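PDB 2QML: BH2621 protein from Bacillus halodurans, which is probably a GNAT-family N-acyltransferase, with a predicted role in transferring fatty acyl groups to a lysine side chain during siderophore biosynthesis. Local coordinates for residues G121-Q133 with K153-P165. Sequence-based numbering, arbitrary orientation. Where two conformers were deposited one is given.
Sequences GLIYPLLLAIMQQ and KMIHVFKKCGFQP
Tyr124, Leu127 and Met131 of helix 123-133 pack against Val157, Cys161 and Phe163, joining the two helices that lie on one side of the central sheet in this GNAT fold. The helix axes come within 10.6 Å of each other and cross at -55°. The contact is almost wholly apolar. Val157 packs against both Ile123 and Tyr124, with its CG2 3.8 Å from Ile123 CG2 and also in touch with the phenol of Tyr124. Leu127, whose CG stands anti to the backbone N (chi1 179°), points toward the second helix, and its CD2 branch touches both the Cys161 sulfur and, 3.9 Å away, CD1 of Phe158. Beneath this layer, Leu127, Met154 and Phe158 all rest on Leu110 of strand 106-112.

Toward solvent, the Tyr124 ring reaches the second helix with its hydroxyl end. Its OH comes 3.5 Å from His156 CD2, while the side chains of Lys160 and Tyr124 cross at about a right angle, Lys160 CB lying 3.7 Å from Tyr124 CE1.

A Met-aromatic contact made by selenium and a sulfur-aromatic contact complete the interface. Gly162, at positive phi, is the C-prime residue of a Schellman motif, with Phe163 N hydrogen-bonded to Phe158 O and Gly162 N to Lys159 O; the chain thereby turns into strand 164-170 and brings Phe163 back toward the first helix. There, in one of its two conformers, the selenomethionine Met131 sets its selenium at the Phe163 ring edge. Just before the turn, Cys161 SG is flanked by CD2 of Leu128 and lies at the edge of the Tyr124 ring, 3.9 Å from Tyr124 CD1.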
loop_
_atom_site.group_PDB
_atom_site.type_symbol
_atom_site.label_atom_id
_atom_site.label_comp_id
_atom_site.label_asym_id
_atom_site.label_seq_id
_atom_site.Cartn_x
_atom_site.Cartn_y
_atom_site.Cartn_z
ATOM N N GLY A 121 -11.572 8.212 -6.999
ATOM C CA GLY A 121 -10.198 8.637 -7.241
ATOM C C GLY A 121 -9.376 8.866 -5.983
ATOM O O GLY A 121 -8.308 9.432 -6.067
ATOM N N LEU A 122 -9.882 8.432 -4.825
ATOM C CA LEU A 122 -9.207 8.660 -3.542
ATOM C C LEU A 122 -7.963 7.828 -3.370
ATOM O O LEU A 122 -7.107 8.201 -2.563
ATOM C CB LEU A 122 -10.192 8.479 -2.362
ATOM C CG LEU A 122 -11.320 9.519 -2.327
ATOM C CD1 LEU A 122 -12.453 9.009 -1.428
ATOM C CD2 LEU A 122 -10.794 10.901 -1.906
ATOM N N ILE A 123 -7.805 6.717 -4.092
ATOM C CA ILE A 123 -6.538 5.991 -3.980
ATOM C C ILE A 123 -5.321 6.835 -4.356
ATOM O O ILE A 123 -4.256 6.644 -3.766
ATOM C CB ILE A 123 -6.577 4.696 -4.858
ATOM C CG1 ILE A 123 -5.388 3.771 -4.594
ATOM C CG2 ILE A 123 -6.619 5.070 -6.349
ATOM C CD1 ILE A 123 -5.180 3.387 -3.167
ATOM N N TYR A 124 -5.437 7.748 -5.315
ATOM C CA TYR A 124 -4.267 8.539 -5.743
ATOM C C TYR A 124 -3.656 9.411 -4.671
ATOM O O TYR A 124 -2.471 9.250 -4.368
ATOM C CB TYR A 124 -4.627 9.387 -6.964
ATOM C CG TYR A 124 -4.826 8.571 -8.177
ATOM C CD1 TYR A 124 -3.732 8.057 -8.858
ATOM C CD2 TYR A 124 -6.103 8.291 -8.645
ATOM C CE1 TYR A 124 -3.904 7.284 -9.970
ATOM C CE2 TYR A 124 -6.279 7.523 -9.785
ATOM C CZ TYR A 124 -5.161 7.027 -10.428
ATOM O OH TYR A 124 -5.320 6.258 -11.570
ATOM N N PRO A 125 -4.426 10.318 -4.053
ATOM C CA PRO A 125 -3.786 11.135 -2.998
ATOM C C PRO A 125 -3.241 10.303 -1.822
ATOM O O PRO A 125 -2.210 10.652 -1.226
ATOM C CB PRO A 125 -4.918 12.093 -2.557
ATOM C CG PRO A 125 -6.192 11.434 -2.981
ATOM C CD PRO A 125 -5.821 10.740 -4.277
ATOM N N LEU A 126 -3.926 9.219 -1.480
ATOM C CA LEU A 126 -3.476 8.356 -0.390
ATOM C C LEU A 126 -2.172 7.650 -0.729
ATOM O O LEU A 126 -1.220 7.674 0.052
ATOM C CB LEU A 126 -4.521 7.328 -0.055
ATOM C CG LEU A 126 -5.754 7.828 0.678
ATOM C CD1 LEU A 126 -6.914 6.801 0.560
ATOM C CD2 LEU A 126 -5.415 8.199 2.149
ATOM N N LEU A 127 -2.135 7.000 -1.886
ATOM C CA LEU A 127 -0.934 6.313 -2.314
ATOM C C LEU A 127 0.239 7.286 -2.489
ATOM O O LEU A 127 1.354 6.963 -2.052
ATOM C CB LEU A 127 -1.214 5.521 -3.594
ATOM C CG LEU A 127 -0.007 4.789 -4.147
ATOM C CD1 LEU A 127 0.557 3.694 -3.218
ATOM C CD2 LEU A 127 -0.356 4.191 -5.605
ATOM N N LEU A 128 0.011 8.447 -3.089
ATOM C CA LEU A 128 1.075 9.418 -3.273
ATOM C C LEU A 128 1.611 9.854 -1.929
ATOM O O LEU A 128 2.826 9.983 -1.770
ATOM C CB LEU A 128 0.570 10.591 -4.093
ATOM C CG LEU A 128 0.283 10.318 -5.571
ATOM C CD1 LEU A 128 -0.387 11.527 -6.164
ATOM C CD2 LEU A 128 1.498 9.991 -6.362
ATOM N N ALA A 129 0.727 10.057 -0.945
ATOM C CA ALA A 129 1.181 10.480 0.398
ATOM C C ALA A 129 2.077 9.453 1.101
ATOM O O ALA A 129 3.160 9.781 1.629
ATOM C CB ALA A 129 -0.040 10.862 1.306
ATOM N N ILE A 130 1.640 8.207 1.137
ATOM C CA ILE A 130 2.413 7.168 1.808
ATOM C C ILE A 130 3.706 6.889 1.043
ATOM O O ILE A 130 4.730 6.643 1.689
ATOM C CB ILE A 130 1.570 5.922 2.079
ATOM C CG1 ILE A 130 2.296 5.020 3.097
ATOM C CG2 ILE A 130 1.191 5.175 0.763
ATOM C CD1 ILE A 130 1.515 3.811 3.643
HETATM N N MSE A 131 3.678 6.914 -0.292
HETATM C CA MSE A 131 4.916 6.744 -1.069
HETATM C C MSE A 131 5.927 7.833 -0.725
HETATM O O MSE A 131 7.104 7.550 -0.524
HETATM C CB MSE A 131 4.653 6.757 -2.562
HETATM C CG MSE A 131 3.954 5.509 -3.041
HETATM SE SE MSE A 131 3.566 5.628 -4.944
HETATM C CE MSE A 131 5.439 5.507 -5.550
ATOM N N GLN A 132 5.463 9.072 -0.666
ATOM C CA GLN A 132 6.322 10.180 -0.326
ATOM C C GLN A 132 6.989 9.948 1.038
ATOM O O GLN A 132 8.202 10.125 1.179
ATOM C CB GLN A 132 5.524 11.504 -0.366
ATOM C CG GLN A 132 6.367 12.748 -0.183
ATOM C CD GLN A 132 7.411 12.906 -1.269
ATOM O OE1 GLN A 132 8.403 12.147 -1.365
ATOM N NE2 GLN A 132 7.188 13.895 -2.125
ATOM N N GLN A 133 6.237 9.492 2.023
ATOM C CA GLN A 133 6.826 9.300 3.354
ATOM C C GLN A 133 7.765 8.068 3.422
ATOM O O GLN A 133 8.710 8.029 4.184
ATOM C CB GLN A 133 5.739 9.266 4.442
ATOM C CG GLN A 133 4.702 10.452 4.432
ATOM C CD GLN A 133 5.211 11.827 3.855
ATOM O OE1 GLN A 133 6.312 12.352 4.190
ATOM N NE2 GLN A 133 4.373 12.398 3.015
ATOM N N LYS A 153 -7.170 -2.303 -12.645
ATOM C CA LYS A 153 -7.346 -0.976 -12.033
ATOM C C LYS A 153 -6.113 -0.583 -11.231
ATOM O O LYS A 153 -5.596 0.508 -11.416
ATOM C CB LYS A 153 -8.594 -0.935 -11.138
ATOM C CG LYS A 153 -8.750 0.370 -10.305
HETATM N N MSE A 154 -5.614 -1.473 -10.366
HETATM C CA MSE A 154 -4.422 -1.126 -9.557
HETATM C C MSE A 154 -3.141 -1.015 -10.357
HETATM O O MSE A 154 -2.312 -0.162 -10.085
HETATM C CB MSE A 154 -4.184 -2.072 -8.362
HETATM C CG MSE A 154 -5.060 -1.787 -7.203
HETATM SE SE MSE A 154 -5.047 0.083 -6.561
HETATM C CE MSE A 154 -3.154 0.451 -6.355
ATOM N N ILE A 155 -3.011 -1.861 -11.361
ATOM C CA ILE A 155 -1.861 -1.739 -12.257
ATOM C C ILE A 155 -1.904 -0.340 -12.900
ATOM O O ILE A 155 -0.883 0.355 -12.987
ATOM C CB ILE A 155 -1.860 -2.869 -13.281
ATOM C CG1 ILE A 155 -1.583 -4.204 -12.569
ATOM C CG2 ILE A 155 -0.852 -2.594 -14.422
ATOM C CD1 ILE A 155 -1.837 -5.500 -13.386
ATOM N N HIS A 156 -3.073 0.089 -13.346
ATOM C CA HIS A 156 -3.214 1.447 -13.909
ATOM C C HIS A 156 -2.847 2.554 -12.907
ATOM O O HIS A 156 -2.111 3.486 -13.241
ATOM C CB HIS A 156 -4.642 1.622 -14.423
ATOM C CG HIS A 156 -4.949 3.014 -14.878
ATOM N ND1 HIS A 156 -4.490 3.527 -16.071
ATOM C CD2 HIS A 156 -5.593 4.029 -14.253
ATOM C CE1 HIS A 156 -4.870 4.787 -16.178
ATOM N NE2 HIS A 156 -5.553 5.112 -15.100
ATOM N N VAL A 157 -3.376 2.459 -11.700
ATOM C CA VAL A 157 -3.121 3.434 -10.649
ATOM C C VAL A 157 -1.591 3.496 -10.393
ATOM O O VAL A 157 -0.988 4.577 -10.349
ATOM C CB VAL A 157 -3.887 3.066 -9.343
ATOM C CG1 VAL A 157 -3.359 3.866 -8.116
ATOM C CG2 VAL A 157 -5.397 3.244 -9.465
ATOM N N PHE A 158 -0.970 2.331 -10.213
ATOM C CA PHE A 158 0.472 2.266 -9.989
ATOM C C PHE A 158 1.215 2.931 -11.150
ATOM O O PHE A 158 2.101 3.754 -10.930
ATOM C CB PHE A 158 0.981 0.839 -9.741
ATOM C CG PHE A 158 0.681 0.270 -8.375
ATOM C CD1 PHE A 158 1.057 0.961 -7.238
ATOM C CD2 PHE A 158 0.081 -0.985 -8.202
ATOM C CE1 PHE A 158 0.835 0.419 -5.983
ATOM C CE2 PHE A 158 -0.138 -1.525 -6.954
ATOM C CZ PHE A 158 0.201 -0.816 -5.843
ATOM N N LYS A 159 0.870 2.619 -12.395
ATOM C CA LYS A 159 1.534 3.272 -13.526
ATOM C C LYS A 159 1.401 4.796 -13.465
ATOM O O LYS A 159 2.362 5.517 -13.713
ATOM C CB LYS A 159 0.968 2.771 -14.853
ATOM C CG LYS A 159 1.419 1.386 -15.236
ATOM C CD LYS A 159 0.793 0.963 -16.569
ATOM C CE LYS A 159 1.116 -0.497 -16.869
ATOM N NZ LYS A 159 0.358 -0.996 -18.049
ATOM N N LYS A 160 0.206 5.287 -13.124
ATOM C CA LYS A 160 -0.055 6.720 -13.050
ATOM C C LYS A 160 0.795 7.366 -11.978
ATOM O O LYS A 160 1.118 8.553 -12.092
ATOM C CB LYS A 160 -1.537 6.971 -12.806
ATOM C CG LYS A 160 -2.402 6.843 -14.075
ATOM C CD LYS A 160 -2.866 8.191 -14.677
ATOM C CE LYS A 160 -3.875 8.890 -13.697
ATOM N NZ LYS A 160 -4.799 9.926 -14.267
ATOM N N CYS A 161 1.169 6.613 -10.946
ATOM C CA CYS A 161 2.044 7.112 -9.877
ATOM C C CYS A 161 3.536 6.926 -10.114
ATOM O O CYS A 161 4.322 7.232 -9.223
ATOM C CB CYS A 161 1.657 6.501 -8.543
ATOM S SG CYS A 161 -0.032 6.978 -8.136
ATOM N N GLY A 162 3.934 6.448 -11.292
ATOM C CA GLY A 162 5.346 6.336 -11.623
ATOM C C GLY A 162 5.904 4.924 -11.716
ATOM O O GLY A 162 7.033 4.761 -12.151
ATOM N N PHE A 163 5.126 3.932 -11.306
ATOM C CA PHE A 163 5.556 2.527 -11.367
ATOM C C PHE A 163 5.658 2.050 -12.805
ATOM O O PHE A 163 4.781 2.339 -13.642
ATOM C CB PHE A 163 4.620 1.576 -10.611
ATOM C CG PHE A 163 4.691 1.683 -9.120
ATOM C CD1 PHE A 163 4.041 2.705 -8.431
ATOM C CD2 PHE A 163 5.418 0.750 -8.386
ATOM C CE1 PHE A 163 4.130 2.804 -7.049
ATOM C CE2 PHE A 163 5.463 0.832 -7.009
ATOM C CZ PHE A 163 4.832 1.857 -6.355
ATOM N N GLN A 164 6.763 1.382 -13.091
ATOM C CA GLN A 164 6.997 0.733 -14.382
ATOM C C GLN A 164 6.881 -0.783 -14.233
ATOM O O GLN A 164 7.499 -1.374 -13.363
ATOM C CB GLN A 164 8.370 1.089 -14.942
ATOM C CG GLN A 164 8.451 2.582 -15.350
ATOM N N PRO A 165 6.101 -1.442 -15.096
ATOM C CA PRO A 165 6.038 -2.914 -15.014
ATOM C C PRO A 165 7.362 -3.547 -15.433
ATOM O O PRO A 165 8.042 -3.036 -16.334
ATOM C CB PRO A 165 4.884 -3.286 -15.958
ATOM C CG PRO A 165 4.682 -2.100 -16.807
ATOM C CD PRO A 165 5.166 -0.894 -16.091
#